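Local coordinates for RNA-dependent RNA polymerase (Toscana virus, PDB 6QW0), which probably cleaves capped host RNAs through its manganese-dependent N-terminal endonuclease domain, supplying primers for viral transcription, at residues 24-29 with 192-197. Sequence-based numbering, arbitrary orientation.
With SO4 (sulfate ion), chain E.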
ATOM      1  N   TYR A  24       2.641   2.129 -14.799  1.00 22.02           N
ATOM      2  CA  TYR A  24       4.082   1.967 -14.711  1.00 22.79           C
ATOM      3  C   TYR A  24       4.429   0.540 -15.096  1.00 23.46           C
ATOM      4  O   TYR A  24       3.741  -0.395 -14.687  1.00 23.92           O
ATOM      5  CB  TYR A  24       4.594   2.205 -13.295  1.00 24.45           C
ATOM      6  CG  TYR A  24       4.405   3.594 -12.739  1.00 24.08           C
ATOM      7  CD1 TYR A  24       5.371   4.560 -12.920  1.00 22.13           C
ATOM      8  CD2 TYR A  24       3.286   3.911 -11.986  1.00 23.56           C
ATOM      9  CE1 TYR A  24       5.239   5.821 -12.382  1.00 23.88           C
ATOM     10  CE2 TYR A  24       3.135   5.188 -11.449  1.00 23.47           C
ATOM     11  CZ  TYR A  24       4.126   6.125 -11.653  1.00 24.29           C
ATOM     12  OH  TYR A  24       4.031   7.393 -11.126  1.00 28.12           O
ATOM     13  N   GLU A  25       5.485   0.369 -15.882  1.00 25.21           N
ATOM     14  CA  GLU A  25       5.955  -0.967 -16.223  1.00 25.10           C
ATOM     15  C   GLU A  25       7.204  -1.285 -15.418  1.00 24.64           C
ATOM     16  O   GLU A  25       8.072  -0.425 -15.240  1.00 26.78           O
ATOM     17  CB  GLU A  25       6.251  -1.079 -17.722  1.00 27.16           C
ATOM     18  CG  GLU A  25       5.001  -1.101 -18.603  1.00 33.17           C
ATOM     19  CD  GLU A  25       4.346   0.267 -18.739  1.00 42.84           C
ATOM     20  OE1 GLU A  25       3.106   0.355 -18.600  1.00 47.34           O
ATOM     21  OE2 GLU A  25       5.071   1.257 -18.984  1.00 43.02           O
ATOM     22  N   SER A  26       7.299  -2.524 -14.936  1.00 27.30           N
ATOM     23  CA  SER A  26       8.518  -2.945 -14.264  1.00 24.85           C
ATOM     24  C   SER A  26       9.654  -3.107 -15.274  1.00 27.28           C
ATOM     25  O   SER A  26       9.442  -3.245 -16.484  1.00 31.00           O
ATOM     26  CB  SER A  26       8.306  -4.250 -13.490  1.00 28.36           C
ATOM     27  OG  SER A  26       7.722  -5.261 -14.291  1.00 31.48           O
ATOM     28  N   SER A  27      10.873  -3.071 -14.754  1.00 25.99           N
ATOM     29  CA  SER A  27      12.088  -3.208 -15.552  1.00 29.00           C
ATOM     30  C   SER A  27      13.094  -4.027 -14.757  1.00 27.60           C
ATOM     31  O   SER A  27      14.257  -3.657 -14.592  1.00 33.42           O
ATOM     32  CB  SER A  27      12.642  -1.839 -15.939  1.00 28.33           C
ATOM     33  OG  SER A  27      13.012  -1.097 -14.785  1.00 32.04           O
ATOM     34  N   ILE A  28      12.626  -5.156 -14.234  1.00 30.80           N
ATOM     35  CA  ILE A  28      13.460  -5.976 -13.364  1.00 32.71           C
ATOM     36  C   ILE A  28      14.452  -6.763 -14.200  1.00 40.64           C
ATOM     37  O   ILE A  28      15.620  -6.928 -13.820  1.00 45.36           O
ATOM     38  CB  ILE A  28      12.579  -6.897 -12.501  1.00 27.75           C
ATOM     39  CG1 ILE A  28      11.755  -6.080 -11.504  1.00 29.43           C
ATOM     40  CG2 ILE A  28      13.426  -7.916 -11.768  1.00 33.41           C
ATOM     41  CD1 ILE A  28      10.608  -6.885 -10.884  1.00 31.00           C
ATOM     42  N   TYR A  29      14.002  -7.254 -15.353  1.00 32.08           N
ATOM     43  CA  TYR A  29      14.851  -7.945 -16.325  1.00 45.95           C
ATOM     44  C   TYR A  29      15.350  -9.240 -15.694  1.00 40.15           C
ATOM     45  O   TYR A  29      14.551  -9.994 -15.118  1.00 42.88           O
ATOM     46  CB  TYR A  29      15.908  -7.000 -16.900  1.00 46.66           C
ATOM     47  CG  TYR A  29      15.289  -5.844 -17.647  1.00 43.38           C
ATOM     48  CD1 TYR A  29      15.915  -4.607 -17.732  1.00 47.37           C
ATOM     49  CD2 TYR A  29      14.059  -5.998 -18.265  1.00 48.40           C
ATOM     50  CE1 TYR A  29      15.325  -3.553 -18.429  1.00 46.44           C
ATOM     51  CE2 TYR A  29      13.463  -4.961 -18.953  1.00 50.07           C
ATOM     52  CZ  TYR A  29      14.100  -3.736 -19.037  1.00 49.22           C
ATOM     53  OH  TYR A  29      13.504  -2.695 -19.725  1.00 60.25           O
ATOM     54  N   ARG A 192       8.785  -7.643  -4.968  1.00 20.93           N
ATOM     55  CA  ARG A 192       8.241  -8.246  -3.755  1.00 22.15           C
ATOM     56  C   ARG A 192       6.944  -9.001  -4.035  1.00 20.90           C
ATOM     57  O   ARG A 192       6.687 -10.043  -3.415  1.00 23.15           O
ATOM     58  CB  ARG A 192       8.010  -7.161  -2.689  1.00 22.93           C
ATOM     59  CG  ARG A 192       9.301  -6.526  -2.162  1.00 25.13           C
ATOM     60  CD  ARG A 192       9.017  -5.471  -1.049  1.00 21.61           C
ATOM     61  NE  ARG A 192       8.366  -6.061   0.117  1.00 23.22           N
ATOM     62  CZ  ARG A 192       8.951  -6.259   1.297  1.00 23.50           C
ATOM     63  NH1 ARG A 192      10.217  -5.900   1.493  1.00 23.64           N
ATOM     64  NH2 ARG A 192       8.271  -6.825   2.281  1.00 24.55           N
ATOM     65  N   PHE A 193       6.106  -8.480  -4.947  1.00 21.89           N
ATOM     66  CA  PHE A 193       4.861  -9.158  -5.304  1.00 21.09           C
ATOM     67  C   PHE A 193       5.151 -10.502  -5.959  1.00 22.63           C
ATOM     68  O   PHE A 193       4.521 -11.510  -5.622  1.00 24.50           O
ATOM     69  CB  PHE A 193       4.017  -8.269  -6.233  1.00 21.70           C
ATOM     70  CG  PHE A 193       2.697  -8.867  -6.648  1.00 24.66           C
ATOM     71  CD1 PHE A 193       1.781  -9.318  -5.704  1.00 22.54           C
ATOM     72  CD2 PHE A 193       2.347  -8.932  -7.995  1.00 27.07           C
ATOM     73  CE1 PHE A 193       0.557  -9.845  -6.090  1.00 23.30           C
ATOM     74  CE2 PHE A 193       1.116  -9.452  -8.386  1.00 27.41           C
ATOM     75  CZ  PHE A 193       0.224  -9.906  -7.441  1.00 28.27           C
ATOM     76  N   ARG A 194       6.114 -10.532  -6.880  1.00 24.07           N
ATOM     77  CA  ARG A 194       6.439 -11.781  -7.563  1.00 24.71           C
ATOM     78  C   ARG A 194       6.929 -12.826  -6.574  1.00 26.29           C
ATOM     79  O   ARG A 194       6.537 -14.000  -6.646  1.00 24.69           O
ATOM     80  CB  ARG A 194       7.490 -11.529  -8.638  1.00 23.46           C
ATOM     81  CG  ARG A 194       6.984 -10.684  -9.801  1.00 25.69           C
ATOM     82  CD  ARG A 194       8.102 -10.442 -10.785  1.00 26.24           C
ATOM     83  NE  ARG A 194       7.637  -9.777 -11.994  1.00 24.74           N
ATOM     84  CZ  ARG A 194       8.406  -9.545 -13.052  1.00 28.50           C
ATOM     85  NH1 ARG A 194       9.682  -9.928 -13.047  1.00 31.75           N
ATOM     86  NH2 ARG A 194       7.903  -8.930 -14.112  1.00 28.38           N
ATOM     87  N   LEU A 195       7.773 -12.414  -5.632  1.00 23.96           N
ATOM     88  CA  LEU A 195       8.269 -13.349  -4.631  1.00 23.83           C
ATOM     89  C   LEU A 195       7.145 -13.807  -3.714  1.00 23.77           C
ATOM     90  O   LEU A 195       7.076 -14.984  -3.336  1.00 26.59           O
ATOM     91  CB  LEU A 195       9.397 -12.697  -3.832  1.00 24.74           C
ATOM     92  CG  LEU A 195       9.973 -13.575  -2.725  1.00 26.34           C
ATOM     93  CD1 LEU A 195      10.565 -14.858  -3.327  1.00 26.31           C
ATOM     94  CD2 LEU A 195      11.022 -12.805  -1.943  1.00 26.03           C
ATOM     95  N   ALA A 196       6.244 -12.886  -3.353  1.00 23.26           N
ATOM     96  CA  ALA A 196       5.111 -13.244  -2.509  1.00 24.86           C
ATOM     97  C   ALA A 196       4.218 -14.271  -3.185  1.00 28.02           C
ATOM     98  O   ALA A 196       3.711 -15.188  -2.527  1.00 27.26           O
ATOM     99  CB  ALA A 196       4.318 -11.993  -2.139  1.00 24.12           C
ATOM    100  N   ARG A 197       4.022 -14.143  -4.504  1.00 24.86           N
ATOM    101  CA  ARG A 197       3.237 -15.133  -5.236  1.00 26.99           C
ATOM    102  C   ARG A 197       3.913 -16.498  -5.213  1.00 26.76           C
ATOM    103  O   ARG A 197       3.239 -17.524  -5.064  1.00 29.30           O
ATOM    104  CB  ARG A 197       3.026 -14.682  -6.678  1.00 25.40           C
ATOM    105  CG  ARG A 197       2.021 -13.550  -6.826  1.00 24.22           C
ATOM    106  CD  ARG A 197       2.089 -12.926  -8.201  1.00 31.03           C
ATOM    107  NE  ARG A 197       1.852 -13.890  -9.275  1.00 35.38           N
ATOM    108  CZ  ARG A 197       1.216 -13.599 -10.408  1.00 43.45           C
ATOM    109  NH1 ARG A 197       0.736 -12.378 -10.610  1.00 35.15           N
ATOM    110  NH2 ARG A 197       1.054 -14.528 -11.342  1.00 46.26           N
TER
HETATM  111  S   SO4 E 303      10.283  -7.000 -16.349  1.00 42.63           S
HETATM  112  O1  SO4 E 303      11.691  -6.873 -16.691  1.00 46.70           O
HETATM  113  O2  SO4 E 303       9.941  -8.406 -16.155  1.00 48.29           O
HETATM  114  O3  SO4 E 303       9.472  -6.434 -17.428  1.00 51.66           O
HETATM  115  O4  SO4 E 303      10.047  -6.266 -15.114  1.00 34.43           O
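Arg194 reaches out from its helix, extended from CG to NE, and brings its guanidinium to Ile28 and Ser26, with a sulfate ion closing the join. On the packed side, buried Ile28 lays its CD1 methyl over one face of the guanidinium, off-centre toward the rim, 3.8 Å from Arg194 NH1, as the two side chains run past each other in opposite directions. The direct approach of Ser26 is looser: OG comes obliquely and stays 3.7 Å from Arg194 NH2. The sulfate, probably from the crystallisation liquor, bridges them on the more open side, beside exposed Tyr29. At the guanidinium edge, Arg194 NH2 gives sulfate O2 a nearly straight bond of 2.9 Å (166°), while NH1 adds a weak one. From the loop, Ser26 OG (2.7 Å) and Ile28 N (2.9 Å) both donate to sulfate O4, and Tyr29 N donates to O1 at 2.7 Å. Arg194 NE is held by Phe172 O, which, with a cation-pi contact to the Phe172 ring, helps fix the guanidinium. Within this PDDEXK-clan nuclease domain, the contact joins the loop after strand 22-25 to helix 183-203, whose Val190 also packs against Ile28; that strand pairs antiparallel with strand 174-177.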